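Local coordinates for protein Dye-decolorizing peroxidase tfu_3078 (Thermobifida fusca, PDB 5FW4) that reduces hydrogen peroxide with a non-covalently bound heme b and oxidises a wide range of compounds, with high reactivity towards anthraquinone dyes, at residues 115-118 with 119-123; 419-422 with 423-427. All blocks are in the same frame, centred on the assembly; numbering follows the deposited sequence.

Contact 1: residues 115-118 with 119-123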
ATOM      1  N   ALA A 115     -19.726   1.539 -11.293  1.00 29.04           N
ATOM      2  CA  ALA A 115     -19.875   1.929  -9.882  1.00 28.78           C
ATOM      3  C   ALA A 115     -21.219   1.427  -9.309  1.00 31.25           C
ATOM      4  O   ALA A 115     -21.291   1.001  -8.135  1.00 31.99           O
ATOM      5  CB  ALA A 115     -19.771   3.429  -9.711  1.00 27.77           C
ATOM      6  N   ALA A 116     -22.277   1.467 -10.130  1.00 30.72           N
ATOM      7  CA  ALA A 116     -23.576   0.930  -9.712  1.00 32.36           C
ATOM      8  C   ALA A 116     -23.470  -0.542  -9.328  1.00 31.86           C
ATOM      9  O   ALA A 116     -23.945  -0.938  -8.287  1.00 34.59           O
ATOM     10  CB  ALA A 116     -24.638   1.120 -10.796  1.00 32.43           C
ATOM     11  N   ARG A 117     -22.847  -1.345 -10.175  1.00 31.76           N
ATOM     12  CA  ARG A 117     -22.748  -2.758  -9.925  1.00 32.98           C
ATOM     13  C   ARG A 117     -21.899  -3.027  -8.721  1.00 32.45           C
ATOM     14  O   ARG A 117     -22.273  -3.856  -7.883  1.00 29.81           O
ATOM     15  CB  ARG A 117     -22.181  -3.492 -11.128  1.00 32.82           C
ATOM     16  CG  ARG A 117     -23.049  -3.355 -12.350  1.00 34.59           C
ATOM     17  CD  ARG A 117     -22.572  -4.312 -13.414  1.00 35.07           C
ATOM     18  NE  ARG A 117     -22.772  -5.671 -12.959  1.00 35.82           N
ATOM     19  CZ  ARG A 117     -22.266  -6.748 -13.553  1.00 37.47           C
ATOM     20  NH1 ARG A 117     -21.495  -6.648 -14.640  1.00 36.45           N
ATOM     21  NH2 ARG A 117     -22.525  -7.946 -13.044  1.00 38.49           N
ATOM     22  N   LEU A 118     -20.791  -2.281  -8.602  1.00 33.84           N
ATOM     23  CA  LEU A 118     -19.793  -2.525  -7.559  1.00 32.73           C
ATOM     24  C   LEU A 118     -20.291  -2.155  -6.175  1.00 35.26           C
ATOM     25  O   LEU A 118     -19.721  -2.574  -5.162  1.00 34.10           O
ATOM     26  CB  LEU A 118     -18.480  -1.778  -7.857  1.00 32.03           C
ATOM     27  CG  LEU A 118     -17.633  -2.323  -9.029  1.00 31.65           C
ATOM     28  CD1 LEU A 118     -16.487  -1.396  -9.355  1.00 30.63           C
ATOM     29  CD2 LEU A 118     -17.071  -3.723  -8.777  1.00 32.46           C
ATOM     30  N   HIS A 119     -21.353  -1.368  -6.128  1.00 37.98           N
ATOM     31  CA  HIS A 119     -21.957  -1.030  -4.856  1.00 37.77           C
ATOM     32  C   HIS A 119     -22.912  -2.103  -4.363  1.00 37.88           C
ATOM     33  O   HIS A 119     -23.162  -2.183  -3.180  1.00 41.01           O
ATOM     34  CB  HIS A 119     -22.673   0.299  -4.952  1.00 37.60           C
ATOM     35  CG  HIS A 119     -21.750   1.458  -5.128  1.00 37.88           C
ATOM     36  ND1 HIS A 119     -22.083   2.569  -5.878  1.00 37.28           N
ATOM     37  CD2 HIS A 119     -20.492   1.670  -4.671  1.00 37.39           C
ATOM     38  CE1 HIS A 119     -21.078   3.422  -5.861  1.00 38.33           C
ATOM     39  NE2 HIS A 119     -20.101   2.901  -5.133  1.00 36.74           N
ATOM     40  N   GLU A 120     -23.439  -2.913  -5.271  1.00 37.39           N
ATOM     41  CA  GLU A 120     -24.349  -3.987  -4.904  1.00 38.34           C
ATOM     42  C   GLU A 120     -23.678  -5.357  -5.027  1.00 34.83           C
ATOM     43  O   GLU A 120     -24.130  -6.318  -4.431  1.00 34.25           O
ATOM     44  CB  GLU A 120     -25.622  -3.942  -5.755  1.00 43.31           C
ATOM     45  CG  GLU A 120     -26.226  -2.552  -6.010  1.00 48.42           C
ATOM     46  CD  GLU A 120     -26.960  -1.930  -4.810  1.00 50.42           C
ATOM     47  OE1 GLU A 120     -26.844  -2.443  -3.673  1.00 52.14           O
ATOM     48  OE2 GLU A 120     -27.664  -0.918  -5.011  1.00 52.02           O
ATOM     49  N   GLU A 121     -22.608  -5.441  -5.805  1.00 32.45           N
ATOM     50  CA  GLU A 121     -21.843  -6.675  -5.965  1.00 31.90           C
ATOM     51  C   GLU A 121     -20.363  -6.427  -5.811  1.00 29.61           C
ATOM     52  O   GLU A 121     -19.897  -5.299  -5.940  1.00 30.44           O
ATOM     53  CB  GLU A 121     -22.083  -7.257  -7.356  1.00 33.81           C
ATOM     54  CG  GLU A 121     -23.437  -6.915  -7.932  1.00 36.30           C
ATOM     55  CD  GLU A 121     -23.587  -7.397  -9.363  1.00 38.15           C
ATOM     56  OE1 GLU A 121     -23.351  -8.599  -9.591  1.00 38.30           O
ATOM     57  OE2 GLU A 121     -23.930  -6.571 -10.240  1.00 38.60           O
ATOM     58  N   SER A 122     -19.621  -7.498  -5.570  1.00 28.50           N
ATOM     59  CA  SER A 122     -18.178  -7.439  -5.437  1.00 28.34           C
ATOM     60  C   SER A 122     -17.517  -7.687  -6.782  1.00 28.76           C
ATOM     61  O   SER A 122     -18.142  -8.279  -7.707  1.00 28.67           O
ATOM     62  CB  SER A 122     -17.675  -8.454  -4.387  1.00 28.67           C
ATOM     63  OG  SER A 122     -18.393  -8.339  -3.174  1.00 28.59           O
ATOM     64  N   PRO A 123     -16.255  -7.265  -6.916  1.00 27.70           N
ATOM     65  CA  PRO A 123     -15.590  -7.475  -8.205  1.00 27.76           C
ATOM     66  C   PRO A 123     -15.669  -8.904  -8.693  1.00 30.68           C
ATOM     67  O   PRO A 123     -15.789  -9.108  -9.879  1.00 32.03           O
ATOM     68  CB  PRO A 123     -14.144  -7.094  -7.928  1.00 27.69           C
ATOM     69  CG  PRO A 123     -14.222  -6.115  -6.781  1.00 25.82           C
ATOM     70  CD  PRO A 123     -15.355  -6.621  -5.923  1.00 26.52           C
TER
HETATM   71  O   HOH W   1     -26.127   0.300  -7.156  1.00 38.39           O

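Contact 2: residues 419-422 with 423-427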
ATOM      1  N   GLU A 419     -31.210  10.050 -10.684  1.00 52.74           N
ATOM      2  CA  GLU A 419     -32.015   8.943 -11.193  1.00 56.05           C
ATOM      3  C   GLU A 419     -32.102   8.962 -12.725  1.00 53.29           C
ATOM      4  O   GLU A 419     -32.442   9.981 -13.306  1.00 53.29           O
ATOM      5  CB  GLU A 419     -33.423   9.028 -10.572  1.00 57.85           C
ATOM      6  CG  GLU A 419     -34.442   7.997 -11.054  1.00 61.51           C
ATOM      7  CD  GLU A 419     -34.271   6.636 -10.400  1.00 61.96           C
ATOM      8  OE1 GLU A 419     -33.108   6.226 -10.189  1.00 59.87           O
ATOM      9  OE2 GLU A 419     -35.303   5.978 -10.114  1.00 63.09           O
ATOM     10  N   GLY A 420     -31.767   7.836 -13.351  1.00 52.62           N
ATOM     11  CA  GLY A 420     -31.916   7.659 -14.794  1.00 52.36           C
ATOM     12  C   GLY A 420     -30.872   8.343 -15.661  1.00 52.51           C
ATOM     13  O   GLY A 420     -31.035   8.394 -16.877  1.00 52.68           O
ATOM     14  N   ARG A 421     -29.804   8.876 -15.055  1.00 50.01           N
ATOM     15  CA  ARG A 421     -28.751   9.572 -15.802  1.00 48.10           C
ATOM     16  C   ARG A 421     -27.385   9.152 -15.295  1.00 44.94           C
ATOM     17  O   ARG A 421     -27.195   8.941 -14.088  1.00 42.78           O
ATOM     18  CB  ARG A 421     -28.889  11.095 -15.667  1.00 50.91           C
ATOM     19  CG  ARG A 421     -30.190  11.664 -16.234  1.00 56.71           C
ATOM     20  CD  ARG A 421     -30.121  11.941 -17.737  1.00 59.56           C
ATOM     21  NE  ARG A 421     -29.584  13.274 -18.035  1.00 62.58           N
ATOM     22  CZ  ARG A 421     -29.394  13.774 -19.257  1.00 62.25           C
ATOM     23  NH1 ARG A 421     -29.668  13.050 -20.341  1.00 64.25           N
ATOM     24  NH2 ARG A 421     -28.910  15.002 -19.395  1.00 61.55           N
ATOM     25  N   TYR A 422     -26.428   9.043 -16.218  1.00 41.86           N
ATOM     26  CA  TYR A 422     -25.057   8.824 -15.835  1.00 39.28           C
ATOM     27  C   TYR A 422     -24.406  10.125 -15.302  1.00 36.29           C
ATOM     28  O   TYR A 422     -24.897  11.242 -15.509  1.00 34.70           O
ATOM     29  CB  TYR A 422     -24.252   8.151 -16.960  1.00 38.88           C
ATOM     30  CG  TYR A 422     -23.836   9.037 -18.110  1.00 40.04           C
ATOM     31  CD1 TYR A 422     -22.756   9.900 -17.989  1.00 38.96           C
ATOM     32  CD2 TYR A 422     -24.507   8.989 -19.326  1.00 41.47           C
ATOM     33  CE1 TYR A 422     -22.367  10.704 -19.035  1.00 38.84           C
ATOM     34  CE2 TYR A 422     -24.115   9.776 -20.381  1.00 41.75           C
ATOM     35  CZ  TYR A 422     -23.051  10.632 -20.232  1.00 39.74           C
ATOM     36  OH  TYR A 422     -22.668  11.422 -21.275  1.00 37.99           O
ATOM     37  N   LEU A 423     -23.308   9.937 -14.585  1.00 35.64           N
ATOM     38  CA  LEU A 423     -22.647  11.013 -13.847  1.00 33.25           C
ATOM     39  C   LEU A 423     -22.040  11.995 -14.811  1.00 33.33           C
ATOM     40  O   LEU A 423     -21.230  11.620 -15.657  1.00 33.75           O
ATOM     41  CB  LEU A 423     -21.564  10.428 -12.928  1.00 32.27           C
ATOM     42  CG  LEU A 423     -22.181   9.601 -11.806  1.00 31.85           C
ATOM     43  CD1 LEU A 423     -21.179   8.685 -11.130  1.00 31.59           C
ATOM     44  CD2 LEU A 423     -22.871  10.542 -10.816  1.00 32.62           C
ATOM     45  N   GLY A 424     -22.483  13.248 -14.710  1.00 33.47           N
ATOM     46  CA  GLY A 424     -22.063  14.313 -15.607  1.00 34.24           C
ATOM     47  C   GLY A 424     -22.738  14.274 -16.993  1.00 35.74           C
ATOM     48  O   GLY A 424     -22.283  14.952 -17.919  1.00 34.45           O
ATOM     49  N   GLN A 425     -23.812  13.498 -17.139  1.00 36.89           N
ATOM     50  CA  GLN A 425     -24.519  13.430 -18.433  1.00 40.56           C
ATOM     51  C   GLN A 425     -25.054  14.827 -18.825  1.00 42.08           C
ATOM     52  O   GLN A 425     -25.035  15.186 -20.001  1.00 42.33           O
ATOM     53  CB  GLN A 425     -25.654  12.388 -18.400  1.00 40.74           C
ATOM     54  CG  GLN A 425     -26.325  12.148 -19.752  1.00 42.32           C
ATOM     55  CD  GLN A 425     -27.210  10.897 -19.798  1.00 43.75           C
ATOM     56  OE1 GLN A 425     -27.513  10.270 -18.785  1.00 41.87           O
ATOM     57  NE2 GLN A 425     -27.641  10.543 -21.000  1.00 47.00           N
ATOM     58  N   ASP A 426     -25.502  15.589 -17.822  1.00 43.35           N
ATOM     59  CA  ASP A 426     -25.883  17.002 -17.965  1.00 45.57           C
ATOM     60  C   ASP A 426     -24.798  17.779 -18.667  1.00 44.57           C
ATOM     61  O   ASP A 426     -25.068  18.505 -19.599  1.00 46.35           O
ATOM     62  CB  ASP A 426     -26.021  17.665 -16.584  1.00 47.42           C
ATOM     63  CG  ASP A 426     -27.286  17.309 -15.873  1.00 49.23           C
ATOM     64  OD1 ASP A 426     -28.181  16.652 -16.464  1.00 53.26           O
ATOM     65  OD2 ASP A 426     -27.386  17.726 -14.708  1.00 50.44           O
ATOM     66  N   LEU A 427     -23.569  17.649 -18.173  1.00 41.20           N
ATOM     67  CA  LEU A 427     -22.445  18.398 -18.714  1.00 40.37           C
ATOM     68  C   LEU A 427     -22.171  17.969 -20.152  1.00 41.00           C
ATOM     69  O   LEU A 427     -22.022  18.797 -21.029  1.00 42.12           O
ATOM     70  CB  LEU A 427     -21.189  18.181 -17.866  1.00 36.97           C
ATOM     71  CG  LEU A 427     -19.929  18.805 -18.464  1.00 36.95           C
ATOM     72  CD1 LEU A 427     -20.002  20.315 -18.374  1.00 37.68           C
ATOM     73  CD2 LEU A 427     -18.656  18.265 -17.827  1.00 35.81           C
TER

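Contact 1: residues 115-118 with 119-123
Glu121 reaches back one helical turn to Arg117 and meets it twice, by backbone and by side chain. Its N donates to Arg117 O at 2.6 Å. Glu120 N donates to the same oxygen, so two donors grip it.

The Glu121 side chain can be followed outward from there. CB and CG both lie against Arg117 O, with CG 3.3 Å from that oxygen. Beyond CG the chain is extended (chi2 175°), which carries the carboxylate up to the guanidinium. Glu121 CD lies between Arg117 O and Arg117 NH2, 3.9 Å from the latter. OE2 carries the bonds to the arginine. Arg117 NE donates to Glu121 OE2 at 3.1 Å, forming a salt bridge. The oxygen sits at the guanidinium edge, almost in its plane, but the carboxylate is turned 46° from that plane. A weak second bond joins Arg117 NH2 to the same OE2. Glu121 OE1 stays farther off, 3.6 Å from Arg117 NH2.

His119 lies on another side of the turn. The carbonyl oxygen of Ala115 sits over one face of its imidazole, 3.1 Å from His119 CG. ND1 is also near this oxygen, but the angle is too poor for a hydrogen bond. NE2 is hydrogen-bonded to the backbone N of Val142, which helps hold the ring in place. A water links Ala116 O to Glu120 OE2 and donates to both.

On the buried side, Leu118 CD2 packs against Pro123 CG at 4.2 Å. Leu203 of helix 193-205 and Ile126 of helix 123-126 also touch Leu118. Taken together, this is the C-terminal turn of helix 97-120, with an i to i+4 salt bridge on its surface, followed after a two-residue link by helix 123-126 in the N-terminal part of the DyP-type peroxidase fold.

Contact 2: residues 419-422 with 423-427
Tyr422 and Gln425 form the ends of a type II beta turn that leads straight into helix 425-428. Gln425 N closes the turn by donating to Tyr422 O at 3.0 Å. Gly424 takes the third position with positive phi, as is usual in this turn, and is also the N-cap residue of the helix.

The Gln425 side chain folds back over the turn. Its CG is anti to the backbone N (chi1 -173°), and the chain is extended beyond it. It runs between the Tyr422 ring and the Arg421 guanidinium. Gln425 CB stands over the centre of the Tyr422 ring, 3.5 Å from the centroid, as a CH-pi contact. On the other side Gln425 CG stands over the centre of the Arg421 guanidinium, 3.5 Å from Arg421 CZ. The amide is stacked almost parallel to the guanidinium, 16° apart. Its OE1 accepts the backbone N-H of Tyr422 at 3.0 Å, which fixes the amide's rotation.

Tyr422 also packs on Ala105, Leu108 and Arg109 of helix 97-120, and its OH makes a weak bond to Gly430 O. A serine here would probably open a gap beside Ala105 and Leu108 of helix 97-120 and leave Gln425 CB without the ring face it rests on. Leu423 N adds a bond to Thr112 OG1 of the same helix.

Arg421 has one more partner, Asp426, in a salt bridge at the guanidinium edge. The bond from Arg421 NH2 to Asp426 OD1 is weak at 3.4 Å, yet almost straight at 174°.

Contact 1 comes first along the chain, and contact 2 follows about 300 residues later, close to the C-terminus. Their centres are 18 Å apart. The nearest atoms are about 6 Å apart, so the two do not touch. Helix 97-120 connects them: residues 115-123 include its C-terminal end, while residues 419-427 pack on earlier turns through Ala105, Leu108, Arg109 and Thr112. The segment after strand 404-414, an outermost strand of its four-stranded sheet, is thus held against a helix from the N-terminal half of the chain. Both contacts lie away from the heme and active-site residues and toward the outside of the chain, their centres about 20 and 22 Å from its centre.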